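Local coordinates for protein AP-4 complex accessory subunit Tepsin (PDB 5WF2) that binds the AP-4 adaptor complex directly and may thereby act in vesicular trafficking at the trans-Golgi network, the piece here being its own VHS/ENTH-like domain, at residues H49-C54 with G89-L94; E64-H69 with G83-L88; E97-L102 with R127-S132; Q108-G113 with N120-I125. One frame throughout, in Å; residues are numbered along the deposited sequence.

Interaction 1. Residues H49-C54 with G89-L94; sequences HFVKEC and GCTDLL
V51 and T91 reach toward each other tip to tip: V51 CG1 stops 3.7 Å from T91 CG2, and V51 CG2 lies only slightly farther from the same methyl, so the threonine carbon faces both valine branches. The division of labour at T91 follows from its first torsion (chi1 80°), which puts OG1 between the backbone N and the carbonyl carbon and sends CG2 out to the valine. OG1 thus stays with its own chain, where it accepts from L93 N at 3.0 Å in a nearly straight bond (168° at the hydrogen), an ST turn, and also hydrogen-bonds to L88 O near the end of helix 75-89. An alanine here, lacking OG1 and CG2, would probably leave L93 N and L88 O without their hydroxyl partner and open a gap beside the V51 methyls. The turn brings L93 round to the same helix. L93 CD1 lies 3.7 Å from C54 CB and 4.0 Å from V51 O, one methyl touching both an apolar carbon and the helix backbone. C54 puts its CB toward this leucine while its SG sits 3.5 Å above one face of the F50 ring, displaced toward the rim. F50 itself turns inward, onto V62 and L66 of helix 59-68 and L30 and V34 of helix 25-35. The contact therefore lays the connection between helices 75-89 and 96-111 against helix 44-56, a loop packed on a helix, its bend held by an ST turn, within the all-helical VHS/ENTH-like domain.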
loop_
_atom_site.group_PDB
_atom_site.type_symbol
_atom_site.label_atom_id
_atom_site.label_comp_id
_atom_site.label_asym_id
_atom_site.label_seq_id
_atom_site.Cartn_x
_atom_site.Cartn_y
_atom_site.Cartn_z
ATOM N N HIS A 49 12.416 -5.139 -4.377
ATOM C CA HIS A 49 12.653 -5.840 -3.119
ATOM C C HIS A 49 11.357 -6.056 -2.355
ATOM O O HIS A 49 11.075 -7.167 -1.900
ATOM C CB HIS A 49 13.645 -5.050 -2.265
ATOM C CG HIS A 49 13.684 -5.475 -0.827
ATOM N ND1 HIS A 49 13.067 -4.755 0.177
ATOM C CD2 HIS A 49 14.251 -6.548 -0.227
ATOM C CE1 HIS A 49 13.264 -5.361 1.336
ATOM N NE2 HIS A 49 13.973 -6.454 1.117
ATOM N N PHE A 50 10.549 -5.004 -2.229
ATOM C CA PHE A 50 9.281 -5.119 -1.522
ATOM C C PHE A 50 8.424 -6.226 -2.126
ATOM O O PHE A 50 7.925 -7.102 -1.405
ATOM C CB PHE A 50 8.530 -3.782 -1.548
ATOM C CG PHE A 50 7.155 -3.862 -0.926
ATOM C CD1 PHE A 50 7.009 -3.986 0.436
ATOM C CD2 PHE A 50 6.022 -3.802 -1.713
ATOM C CE1 PHE A 50 5.746 -4.069 1.010
ATOM C CE2 PHE A 50 4.747 -3.884 -1.143
ATOM C CZ PHE A 50 4.613 -4.015 0.207
ATOM N N VAL A 51 8.285 -6.227 -3.456
ATOM C CA VAL A 51 7.468 -7.233 -4.136
ATOM C C VAL A 51 8.033 -8.645 -3.955
ATOM O O VAL A 51 7.284 -9.614 -3.765
ATOM C CB VAL A 51 7.345 -6.848 -5.610
ATOM C CG1 VAL A 51 6.762 -7.979 -6.408
ATOM C CG2 VAL A 51 6.481 -5.636 -5.691
ATOM N N LYS A 52 9.345 -8.794 -4.054
ATOM C CA LYS A 52 9.968 -10.101 -3.837
ATOM C C LYS A 52 9.645 -10.633 -2.450
ATOM O O LYS A 52 9.209 -11.784 -2.299
ATOM C CB LYS A 52 11.479 -9.983 -4.036
ATOM C CG LYS A 52 12.241 -11.231 -3.630
ATOM C CD LYS A 52 13.563 -11.310 -4.356
ATOM C CE LYS A 52 14.522 -12.262 -3.654
ATOM N NZ LYS A 52 15.490 -11.542 -2.756
ATOM N N GLU A 53 9.789 -9.779 -1.430
ATOM C CA GLU A 53 9.510 -10.204 -0.064
ATOM C C GLU A 53 8.034 -10.490 0.141
ATOM O O GLU A 53 7.675 -11.435 0.846
ATOM C CB GLU A 53 9.968 -9.135 0.923
ATOM C CG GLU A 53 11.469 -8.994 1.068
ATOM C CD GLU A 53 12.157 -10.302 1.430
ATOM O OE1 GLU A 53 11.679 -10.985 2.360
ATOM O OE2 GLU A 53 13.165 -10.647 0.768
ATOM N N CYS A 54 7.157 -9.659 -0.426
ATOM C CA CYS A 54 5.728 -9.964 -0.378
ATOM C C CYS A 54 5.438 -11.385 -0.831
ATOM O O CYS A 54 4.602 -12.075 -0.241
ATOM C CB CYS A 54 4.944 -9.003 -1.260
ATOM S SG CYS A 54 4.674 -7.445 -0.490
ATOM N N GLY A 89 -0.265 -3.996 -6.421
ATOM C CA GLY A 89 -1.389 -4.110 -7.338
ATOM C C GLY A 89 -0.969 -4.453 -8.753
ATOM O O GLY A 89 -1.729 -5.065 -9.506
ATOM N N CYS A 90 0.215 -4.034 -9.159
ATOM C CA CYS A 90 0.708 -4.350 -10.495
ATOM C C CYS A 90 1.405 -5.719 -10.581
ATOM O O CYS A 90 1.926 -6.069 -11.638
ATOM C CB CYS A 90 1.605 -3.194 -10.979
ATOM S SG CYS A 90 0.650 -1.644 -11.128
ATOM N N THR A 91 1.354 -6.540 -9.528
ATOM C CA THR A 91 1.794 -7.923 -9.594
ATOM C C THR A 91 0.594 -8.838 -9.688
ATOM O O THR A 91 -0.534 -8.394 -9.669
ATOM C CB THR A 91 2.591 -8.325 -8.360
ATOM O OG1 THR A 91 1.680 -8.615 -7.297
ATOM C CG2 THR A 91 3.502 -7.231 -7.906
ATOM N N ASP A 92 0.849 -10.150 -9.712
ATOM C CA ASP A 92 -0.206 -11.158 -9.672
ATOM C C ASP A 92 -0.255 -11.882 -8.326
ATOM O O ASP A 92 -0.771 -13.000 -8.239
ATOM C CB ASP A 92 -0.015 -12.180 -10.800
ATOM C CG ASP A 92 1.198 -13.050 -10.585
ATOM O OD1 ASP A 92 2.299 -12.516 -10.290
ATOM O OD2 ASP A 92 1.046 -14.291 -10.686
ATOM N N LEU A 93 0.273 -11.273 -7.265
ATOM C CA LEU A 93 0.325 -11.978 -5.990
ATOM C C LEU A 93 -1.059 -12.143 -5.394
ATOM O O LEU A 93 -1.348 -13.158 -4.755
ATOM C CB LEU A 93 1.218 -11.234 -5.021
ATOM C CG LEU A 93 2.714 -11.250 -5.322
ATOM C CD1 LEU A 93 3.462 -10.477 -4.279
ATOM C CD2 LEU A 93 3.266 -12.686 -5.380
ATOM N N LEU A 94 -1.909 -11.141 -5.544
ATOM C CA LEU A 94 -3.317 -11.286 -5.232
ATOM C C LEU A 94 -4.132 -10.929 -6.455
ATOM O O LEU A 94 -3.716 -10.091 -7.252
ATOM C CB LEU A 94 -3.731 -10.382 -4.072
ATOM C CG LEU A 94 -3.321 -10.828 -2.672
ATOM C CD1 LEU A 94 -3.878 -9.778 -1.712
ATOM C CD2 LEU A 94 -3.845 -12.209 -2.330
#

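Interaction 2. Residues E64-H69 with G83-L88; sequences ELLICH and GAVASL
L66 of helix 59-68 points at A84 and V85 of helix 75-89, a buried helix-helix contact almost at the centre of the all-helical VHS/ENTH-like domain. The packing between the helices is purely apolar. Both methyls of L66 bear on A84, with CD2 at 3.8 Å and CD1 at 3.9 Å from A84 CB, so the small residue is met by the forked end of the large one. Against V85 the approach differs: the two side chains slide past each other in opposite directions, and L66 CD1 comes alongside V85 CG2 at 4.1 Å. F50 of helix 44-56 touches both L66 and A84, and V31 of helix 25-35 adds to the cover over L66. The polar bonds described here are local to 64-69, where helix 59-68 runs out. There L65 O takes two donors from H69, the backbone N and the ring, which arrive from opposite faces of the carbonyl plane. H69 ND1 lies 2.9 Å from L65 O, which is met in the imidazole plane although the nitrogen stands 39° out of the carbonyl plane.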
loop_
_atom_site.group_PDB
_atom_site.type_symbol
_atom_site.label_atom_id
_atom_site.label_comp_id
_atom_site.label_asym_id
_atom_site.label_seq_id
_atom_site.Cartn_x
_atom_site.Cartn_y
_atom_site.Cartn_z
ATOM N N GLU A 64 -3.038 -5.197 4.690
ATOM C CA GLU A 64 -3.733 -4.628 5.829
ATOM C C GLU A 64 -2.809 -3.728 6.647
ATOM O O GLU A 64 -3.256 -2.703 7.180
ATOM C CB GLU A 64 -4.358 -5.733 6.679
ATOM C CG GLU A 64 -5.525 -6.460 6.009
ATOM C CD GLU A 64 -6.813 -5.661 5.979
ATOM O OE1 GLU A 64 -6.951 -4.698 6.765
ATOM O OE2 GLU A 64 -7.690 -6.029 5.171
ATOM N N LEU A 65 -1.516 -4.051 6.728
ATOM C CA LEU A 65 -0.593 -3.208 7.482
ATOM C C LEU A 65 -0.257 -1.934 6.726
ATOM O O LEU A 65 -0.124 -0.852 7.330
ATOM C CB LEU A 65 0.668 -4.004 7.834
ATOM C CG LEU A 65 0.371 -5.104 8.867
ATOM C CD1 LEU A 65 1.442 -6.154 8.928
ATOM C CD2 LEU A 65 0.205 -4.499 10.166
ATOM N N LEU A 66 -0.200 -2.008 5.402
ATOM C CA LEU A 66 -0.045 -0.789 4.624
ATOM C C LEU A 66 -1.230 0.120 4.831
ATOM O O LEU A 66 -1.071 1.325 4.974
ATOM C CB LEU A 66 0.115 -1.117 3.137
ATOM C CG LEU A 66 1.478 -1.679 2.724
ATOM C CD1 LEU A 66 1.356 -2.299 1.338
ATOM C CD2 LEU A 66 2.536 -0.593 2.770
ATOM N N ILE A 67 -2.438 -0.443 4.844
ATOM C CA ILE A 67 -3.619 0.381 5.067
ATOM C C ILE A 67 -3.532 1.066 6.422
ATOM O O ILE A 67 -3.877 2.238 6.552
ATOM C CB ILE A 67 -4.904 -0.457 4.925
ATOM C CG1 ILE A 67 -5.042 -0.920 3.467
ATOM C CG2 ILE A 67 -6.131 0.386 5.354
ATOM C CD1 ILE A 67 -6.123 -1.946 3.199
ATOM N N CYS A 68 -3.063 0.355 7.446
ATOM C CA CYS A 68 -2.844 0.987 8.747
ATOM C C CYS A 68 -1.943 2.204 8.631
ATOM O O CYS A 68 -2.223 3.244 9.235
ATOM C CB CYS A 68 -2.269 -0.032 9.735
ATOM S SG CYS A 68 -3.467 -1.259 10.195
ATOM N N HIS A 69 -0.872 2.117 7.850
ATOM C CA HIS A 69 0.014 3.258 7.693
ATOM C C HIS A 69 -0.555 4.371 6.823
ATOM O O HIS A 69 0.135 5.373 6.622
ATOM C CB HIS A 69 1.357 2.811 7.119
ATOM C CG HIS A 69 2.217 2.103 8.113
ATOM N ND1 HIS A 69 1.955 0.824 8.559
ATOM C CD2 HIS A 69 3.334 2.507 8.761
ATOM C CE1 HIS A 69 2.873 0.470 9.439
ATOM N NE2 HIS A 69 3.722 1.475 9.582
ATOM N N GLY A 83 2.541 4.026 -2.688
ATOM C CA GLY A 83 3.429 3.437 -3.678
ATOM C C GLY A 83 3.519 1.937 -3.552
ATOM O O GLY A 83 3.538 1.222 -4.557
ATOM N N ALA A 84 3.617 1.444 -2.321
ATOM C CA ALA A 84 3.734 0.014 -2.094
ATOM C C ALA A 84 2.449 -0.696 -2.500
ATOM O O ALA A 84 2.509 -1.781 -3.073
ATOM C CB ALA A 84 4.068 -0.276 -0.640
ATOM N N VAL A 85 1.293 -0.091 -2.195
ATOM C CA VAL A 85 -0.007 -0.605 -2.648
ATOM C C VAL A 85 -0.045 -0.690 -4.168
ATOM O O VAL A 85 -0.429 -1.711 -4.731
ATOM C CB VAL A 85 -1.156 0.275 -2.115
ATOM C CG1 VAL A 85 -2.504 -0.127 -2.775
ATOM C CG2 VAL A 85 -1.273 0.215 -0.608
ATOM N N ALA A 86 0.374 0.374 -4.859
ATOM C CA ALA A 86 0.399 0.365 -6.321
ATOM C C ALA A 86 1.305 -0.732 -6.851
ATOM O O ALA A 86 0.934 -1.452 -7.783
ATOM C CB ALA A 86 0.830 1.733 -6.844
ATOM N N SER A 87 2.512 -0.868 -6.282
ATOM C CA SER A 87 3.442 -1.906 -6.732
ATOM C C SER A 87 2.840 -3.279 -6.584
ATOM O O SER A 87 2.883 -4.082 -7.521
ATOM C CB SER A 87 4.768 -1.807 -5.978
ATOM O OG SER A 87 5.475 -0.629 -6.376
ATOM N N LEU A 88 2.308 -3.599 -5.400
ATOM C CA LEU A 88 1.666 -4.888 -5.211
ATOM C C LEU A 88 0.479 -5.063 -6.152
ATOM O O LEU A 88 0.256 -6.158 -6.671
ATOM C CB LEU A 88 1.228 -5.023 -3.756
ATOM C CG LEU A 88 0.668 -6.333 -3.267
ATOM C CD1 LEU A 88 1.607 -7.489 -3.574
ATOM C CD2 LEU A 88 0.519 -6.169 -1.769
#

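Interaction 3. Residues E97-L102 with R127-S132; sequences EHILLL and RHFEAS
L100 slides past F129 in the opposite direction, touching first with its CB, which lies 4.1 Å from F129 CB. Its chain then leaves with CG anti to the backbone N (chi1 176°), and the fork at CG divides the work. CD1 packs on the root of the phenylalanine, 3.9 Å from F129 CB, and also comes near CG of E130. CD2 reaches the backbone beyond, 3.8 Å from F129 O and 4.1 Å from E130 CA, so the leucine tip lies on the helix surface itself rather than between side chains alone. The preceding residue, I99, takes the far end of the ring: its CG2 is 3.6 Å from F129 CE2, and the two side chains cross obliquely. The segments are parts of the last two helices of the chain, 96-111 and 117-132, which run antiparallel but steeply inclined in this VHS/ENTH-like helical array; their local axes come within 9.3 Å at an angle of 133° between N-to-C directions. I99 also touches L63 of helix 59-68, which joins this pair to the rest of the bundle. At the edge of the contact, E130 lends L100 its aliphatic stem while its carboxylate turns to R127 in the same helix. R127 NE and NH2 both lie 3.0 Å from E130 OE1, a side-on salt bridge to a single oxygen. That oxygen lies in the guanidinium plane, but the two nitrogens reach it from the same face of the carboxylate, about 32° out of its plane on the syn side.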
loop_
_atom_site.group_PDB
_atom_site.type_symbol
_atom_site.label_atom_id
_atom_site.label_comp_id
_atom_site.label_asym_id
_atom_site.label_seq_id
_atom_site.Cartn_x
_atom_site.Cartn_y
_atom_site.Cartn_z
ATOM N N GLU A 97 -8.956 -7.852 -8.242
ATOM C CA GLU A 97 -10.249 -7.569 -7.629
ATOM C C GLU A 97 -10.168 -7.707 -6.114
ATOM O O GLU A 97 -10.876 -6.999 -5.373
ATOM C CB GLU A 97 -11.303 -8.490 -8.200
ATOM C CG GLU A 97 -12.657 -7.979 -7.916
ATOM C CD GLU A 97 -13.723 -8.889 -8.431
ATOM O OE1 GLU A 97 -13.365 -9.808 -9.199
ATOM O OE2 GLU A 97 -14.902 -8.691 -8.048
ATOM N N HIS A 98 -9.312 -8.606 -5.636
ATOM C CA HIS A 98 -9.138 -8.783 -4.202
ATOM C C HIS A 98 -8.373 -7.620 -3.591
ATOM O O HIS A 98 -8.706 -7.160 -2.490
ATOM C CB HIS A 98 -8.420 -10.104 -3.933
ATOM C CG HIS A 98 -8.624 -10.652 -2.554
ATOM N ND1 HIS A 98 -8.240 -11.932 -2.208
ATOM C CD2 HIS A 98 -9.161 -10.106 -1.441
ATOM C CE1 HIS A 98 -8.531 -12.149 -0.934
ATOM N NE2 HIS A 98 -9.077 -11.049 -0.441
ATOM N N ILE A 99 -7.356 -7.111 -4.285
ATOM C CA ILE A 99 -6.685 -5.907 -3.796
ATOM C C ILE A 99 -7.674 -4.750 -3.728
ATOM O O ILE A 99 -7.693 -4.010 -2.735
ATOM C CB ILE A 99 -5.451 -5.573 -4.649
ATOM C CG1 ILE A 99 -4.412 -6.692 -4.461
ATOM C CG2 ILE A 99 -4.770 -4.329 -4.116
ATOM C CD1 ILE A 99 -3.167 -6.518 -5.275
ATOM N N LEU A 100 -8.561 -4.645 -4.712
ATOM C CA LEU A 100 -9.558 -3.579 -4.695
ATOM C C LEU A 100 -10.516 -3.749 -3.529
ATOM O O LEU A 100 -10.813 -2.787 -2.813
ATOM C CB LEU A 100 -10.311 -3.536 -5.994
ATOM C CG LEU A 100 -11.474 -2.535 -6.133
ATOM C CD1 LEU A 100 -11.041 -1.112 -5.852
ATOM C CD2 LEU A 100 -12.026 -2.678 -7.505
ATOM N N LEU A 101 -11.042 -4.956 -3.348
ATOM C CA LEU A 101 -11.911 -5.213 -2.198
ATOM C C LEU A 101 -11.274 -4.747 -0.905
ATOM O O LEU A 101 -11.931 -4.115 -0.073
ATOM C CB LEU A 101 -12.234 -6.703 -2.149
ATOM C CG LEU A 101 -13.155 -7.211 -1.051
ATOM C CD1 LEU A 101 -13.736 -8.494 -1.547
ATOM C CD2 LEU A 101 -12.426 -7.439 0.271
ATOM N N LEU A 102 -9.985 -5.056 -0.699
ATOM C CA LEU A 102 -9.342 -4.689 0.550
ATOM C C LEU A 102 -9.021 -3.197 0.645
ATOM O O LEU A 102 -9.053 -2.644 1.743
ATOM C CB LEU A 102 -8.065 -5.485 0.741
ATOM C CG LEU A 102 -8.304 -7.011 0.808
ATOM C CD1 LEU A 102 -6.995 -7.774 0.634
ATOM C CD2 LEU A 102 -8.994 -7.359 2.124
ATOM N N ARG A 127 -8.720 4.520 -9.277
ATOM C CA ARG A 127 -9.271 4.473 -10.635
ATOM C C ARG A 127 -8.670 3.340 -11.456
ATOM O O ARG A 127 -9.362 2.721 -12.266
ATOM C CB ARG A 127 -9.057 5.809 -11.350
ATOM C CG ARG A 127 -9.820 7.007 -10.733
ATOM C CD ARG A 127 -11.314 7.025 -10.998
ATOM N NE ARG A 127 -12.044 6.394 -9.907
ATOM C CZ ARG A 127 -12.412 7.009 -8.787
ATOM N NH1 ARG A 127 -12.133 8.295 -8.596
ATOM N NH2 ARG A 127 -13.062 6.320 -7.851
ATOM N N HIS A 128 -7.413 3.017 -11.220
ATOM C CA HIS A 128 -6.764 1.914 -11.908
ATOM C C HIS A 128 -7.375 0.571 -11.493
ATOM O O HIS A 128 -7.736 -0.251 -12.346
ATOM C CB HIS A 128 -5.282 1.961 -11.623
ATOM C CG HIS A 128 -4.503 0.928 -12.366
ATOM N ND1 HIS A 128 -4.148 1.072 -13.696
ATOM C CD2 HIS A 128 -4.114 -0.313 -12.004
ATOM C CE1 HIS A 128 -3.500 -0.009 -14.087
ATOM N NE2 HIS A 128 -3.470 -0.871 -13.087
ATOM N N PHE A 129 -7.506 0.330 -10.182
ATOM C CA PHE A 129 -8.064 -0.937 -9.715
ATOM C C PHE A 129 -9.511 -1.100 -10.180
ATOM O O PHE A 129 -9.918 -2.187 -10.597
ATOM C CB PHE A 129 -7.968 -1.030 -8.185
ATOM C CG PHE A 129 -6.562 -1.091 -7.623
ATOM C CD1 PHE A 129 -5.457 -1.402 -8.414
ATOM C CD2 PHE A 129 -6.374 -0.980 -6.238
ATOM C CE1 PHE A 129 -4.199 -1.489 -7.867
ATOM C CE2 PHE A 129 -5.102 -1.071 -5.677
ATOM C CZ PHE A 129 -4.015 -1.328 -6.474
ATOM N N GLU A 130 -10.290 -0.013 -10.177
ATOM C CA GLU A 130 -11.672 -0.076 -10.645
ATOM C C GLU A 130 -11.741 -0.400 -12.136
ATOM O O GLU A 130 -12.597 -1.178 -12.576
ATOM C CB GLU A 130 -12.367 1.246 -10.326
ATOM C CG GLU A 130 -12.657 1.436 -8.857
ATOM C CD GLU A 130 -13.353 2.719 -8.520
ATOM O OE1 GLU A 130 -13.292 3.689 -9.315
ATOM O OE2 GLU A 130 -13.946 2.760 -7.426
ATOM N N ALA A 131 -10.833 0.168 -12.921
ATOM C CA ALA A 131 -10.828 -0.059 -14.362
ATOM C C ALA A 131 -10.541 -1.511 -14.706
ATOM O O ALA A 131 -11.174 -2.086 -15.603
ATOM C CB ALA A 131 -9.792 0.850 -15.000
ATOM N N SER A 132 -9.588 -2.129 -14.008
ATOM C CA SER A 132 -9.268 -3.523 -14.258
ATOM C C SER A 132 -10.436 -4.453 -13.971
ATOM O O SER A 132 -10.503 -5.535 -14.559
ATOM C CB SER A 132 -8.068 -3.928 -13.424
ATOM O OG SER A 132 -7.040 -2.960 -13.560
#

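Interaction 4. Residues Q108-G113 with N120-I125; sequences QELSAG and NKATKI
L110 and S111 meet A122 and T123 with no flat group between them. The amides of Q108 and N120 take no part between these segments, though Q108 touches L126 farther along helix 117-132, and the carboxylate of E109 also stands clear of the contact, its OE1 in a salt bridge with NH1 of R106. What fills the seam is small and compact. L110 CB rests 3.6 Å from A122 CB, and its CD1 methyl reaches over the same alanine carbon at 4.1 Å. Beside this, T123 OG1 approaches S111 CB to 3.1 Å, a tight polar-to-carbon contact, and S111 CA follows at 3.5 Å. The T123 torsion (chi1 -61°) holds OG1 beside its own backbone N, anti to the carbonyl carbon, where it hydrogen-bonds to T119 O one turn back in its helix. Such short residues let the backbones draw close, the S111 and T123 CA atoms standing 4.9 Å apart. The arrangement is the close end of a helical hairpin: helix 96-111 finishes here and helix 117-132 returns after a short connection. L110 also touches Q78 of helix 75-89, while K121 and I125 carry the second helix onto M79 and L82 of that same neighbour.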
loop_
_atom_site.group_PDB
_atom_site.type_symbol
_atom_site.label_atom_id
_atom_site.label_comp_id
_atom_site.label_asym_id
_atom_site.label_seq_id
_atom_site.Cartn_x
_atom_site.Cartn_y
_atom_site.Cartn_z
ATOM N N GLN A 108 -10.932 5.368 -1.126
ATOM C CA GLN A 108 -12.049 6.302 -1.304
ATOM C C GLN A 108 -11.957 7.470 -0.318
ATOM O O GLN A 108 -12.174 8.625 -0.699
ATOM C CB GLN A 108 -13.409 5.589 -1.134
ATOM C CG GLN A 108 -13.938 4.889 -2.355
ATOM C CD GLN A 108 -15.157 3.994 -2.066
ATOM O OE1 GLN A 108 -15.448 3.659 -0.914
ATOM N NE2 GLN A 108 -15.888 3.632 -3.126
ATOM N N GLU A 109 -11.643 7.192 0.945
ATOM C CA GLU A 109 -11.484 8.262 1.931
ATOM C C GLU A 109 -10.397 9.252 1.526
ATOM O O GLU A 109 -10.593 10.479 1.601
ATOM C CB GLU A 109 -11.174 7.676 3.297
ATOM C CG GLU A 109 -12.392 7.062 3.974
ATOM C CD GLU A 109 -12.055 6.200 5.167
ATOM O OE1 GLU A 109 -10.873 6.189 5.613
ATOM O OE2 GLU A 109 -12.992 5.518 5.647
ATOM N N LEU A 110 -9.233 8.748 1.117
ATOM C CA LEU A 110 -8.138 9.640 0.745
ATOM C C LEU A 110 -8.480 10.434 -0.504
ATOM O O LEU A 110 -8.163 11.631 -0.589
ATOM C CB LEU A 110 -6.837 8.875 0.557
ATOM C CG LEU A 110 -6.257 8.120 1.765
ATOM C CD1 LEU A 110 -5.047 7.362 1.395
ATOM C CD2 LEU A 110 -5.870 9.029 2.882
ATOM N N SER A 111 -9.142 9.807 -1.481
ATOM C CA SER A 111 -9.461 10.493 -2.715
ATOM C C SER A 111 -10.473 11.615 -2.501
ATOM O O SER A 111 -10.583 12.489 -3.363
ATOM C CB SER A 111 -9.986 9.512 -3.771
ATOM O OG SER A 111 -11.315 9.131 -3.536
ATOM N N ALA A 112 -11.236 11.575 -1.406
ATOM C CA ALA A 112 -12.196 12.616 -1.044
ATOM C C ALA A 112 -11.556 13.800 -0.345
ATOM O O ALA A 112 -12.270 14.762 0.008
ATOM C CB ALA A 112 -13.255 12.029 -0.119
ATOM N N GLY A 113 -10.256 13.741 -0.095
ATOM C CA GLY A 113 -9.567 14.772 0.655
ATOM C C GLY A 113 -9.277 16.010 -0.172
ATOM O O GLY A 113 -9.660 16.140 -1.332
ATOM N N ASN A 120 -4.226 12.908 -4.772
ATOM C CA ASN A 120 -4.050 12.616 -6.182
ATOM C C ASN A 120 -3.607 11.170 -6.381
ATOM O O ASN A 120 -4.132 10.452 -7.241
ATOM C CB ASN A 120 -3.023 13.580 -6.796
ATOM C CG ASN A 120 -2.784 13.313 -8.295
ATOM O OD1 ASN A 120 -1.659 12.999 -8.727
ATOM N ND2 ASN A 120 -3.844 13.437 -9.092
ATOM N N LYS A 121 -2.633 10.735 -5.606
ATOM C CA LYS A 121 -2.089 9.399 -5.806
ATOM C C LYS A 121 -3.116 8.333 -5.432
ATOM O O LYS A 121 -3.238 7.310 -6.120
ATOM C CB LYS A 121 -0.798 9.233 -5.006
ATOM C CG LYS A 121 -0.036 7.911 -5.339
ATOM C CD LYS A 121 1.356 7.801 -4.661
ATOM C CE LYS A 121 2.380 7.141 -5.611
ATOM N NZ LYS A 121 1.743 5.974 -6.282
ATOM N N ALA A 122 -3.854 8.541 -4.341
ATOM C CA ALA A 122 -4.903 7.589 -3.973
ATOM C C ALA A 122 -5.960 7.508 -5.051
ATOM O O ALA A 122 -6.502 6.432 -5.322
ATOM C CB ALA A 122 -5.541 8.015 -2.658
ATOM N N THR A 123 -6.298 8.644 -5.656
ATOM C CA THR A 123 -7.312 8.645 -6.695
ATOM C C THR A 123 -6.851 7.815 -7.895
ATOM O O THR A 123 -7.620 6.997 -8.420
ATOM C CB THR A 123 -7.656 10.075 -7.116
ATOM O OG1 THR A 123 -8.186 10.812 -5.994
ATOM C CG2 THR A 123 -8.696 10.068 -8.213
ATOM N N LYS A 124 -5.587 7.994 -8.330
ATOM C CA LYS A 124 -5.108 7.274 -9.523
ATOM C C LYS A 124 -5.062 5.779 -9.270
ATOM O O LYS A 124 -5.407 4.986 -10.148
ATOM C CB LYS A 124 -3.716 7.760 -9.943
ATOM C CG LYS A 124 -3.633 9.239 -10.105
ATOM C CD LYS A 124 -2.563 9.692 -11.110
ATOM C CE LYS A 124 -1.165 9.441 -10.650
ATOM N NZ LYS A 124 -0.185 10.268 -11.484
ATOM N N ILE A 125 -4.665 5.378 -8.061
ATOM C CA ILE A 125 -4.633 3.960 -7.721
ATOM C C ILE A 125 -6.049 3.393 -7.743
ATOM O O ILE A 125 -6.296 2.297 -8.256
ATOM C CB ILE A 125 -3.987 3.748 -6.346
ATOM C CG1 ILE A 125 -2.510 4.123 -6.367
ATOM C CG2 ILE A 125 -4.127 2.322 -5.934
ATOM C CD1 ILE A 125 -1.819 4.208 -5.037
#

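Interaction 2, at the centre of the chain, is wholly buried and interaction 3 nearly so; interactions 1 and 4 are partly buried and lie on opposite sides of that centre. Interactions 3 and 4 join the same two helices, 96-111 and 117-132, with 4 at the close end near the turn and 3 farther along, where a phenylalanine, an isoleucine and a leucine fill the space that in 4 holds one leucine among small residues. Interaction 1 instead sets a loop on a helix, and F50 carries it inward to L66 and A84 of interaction 2. All four depend on packing across their segments; polar bonds stay local, an ST turn in 1, a histidine in 2 and a salt bridge in 3.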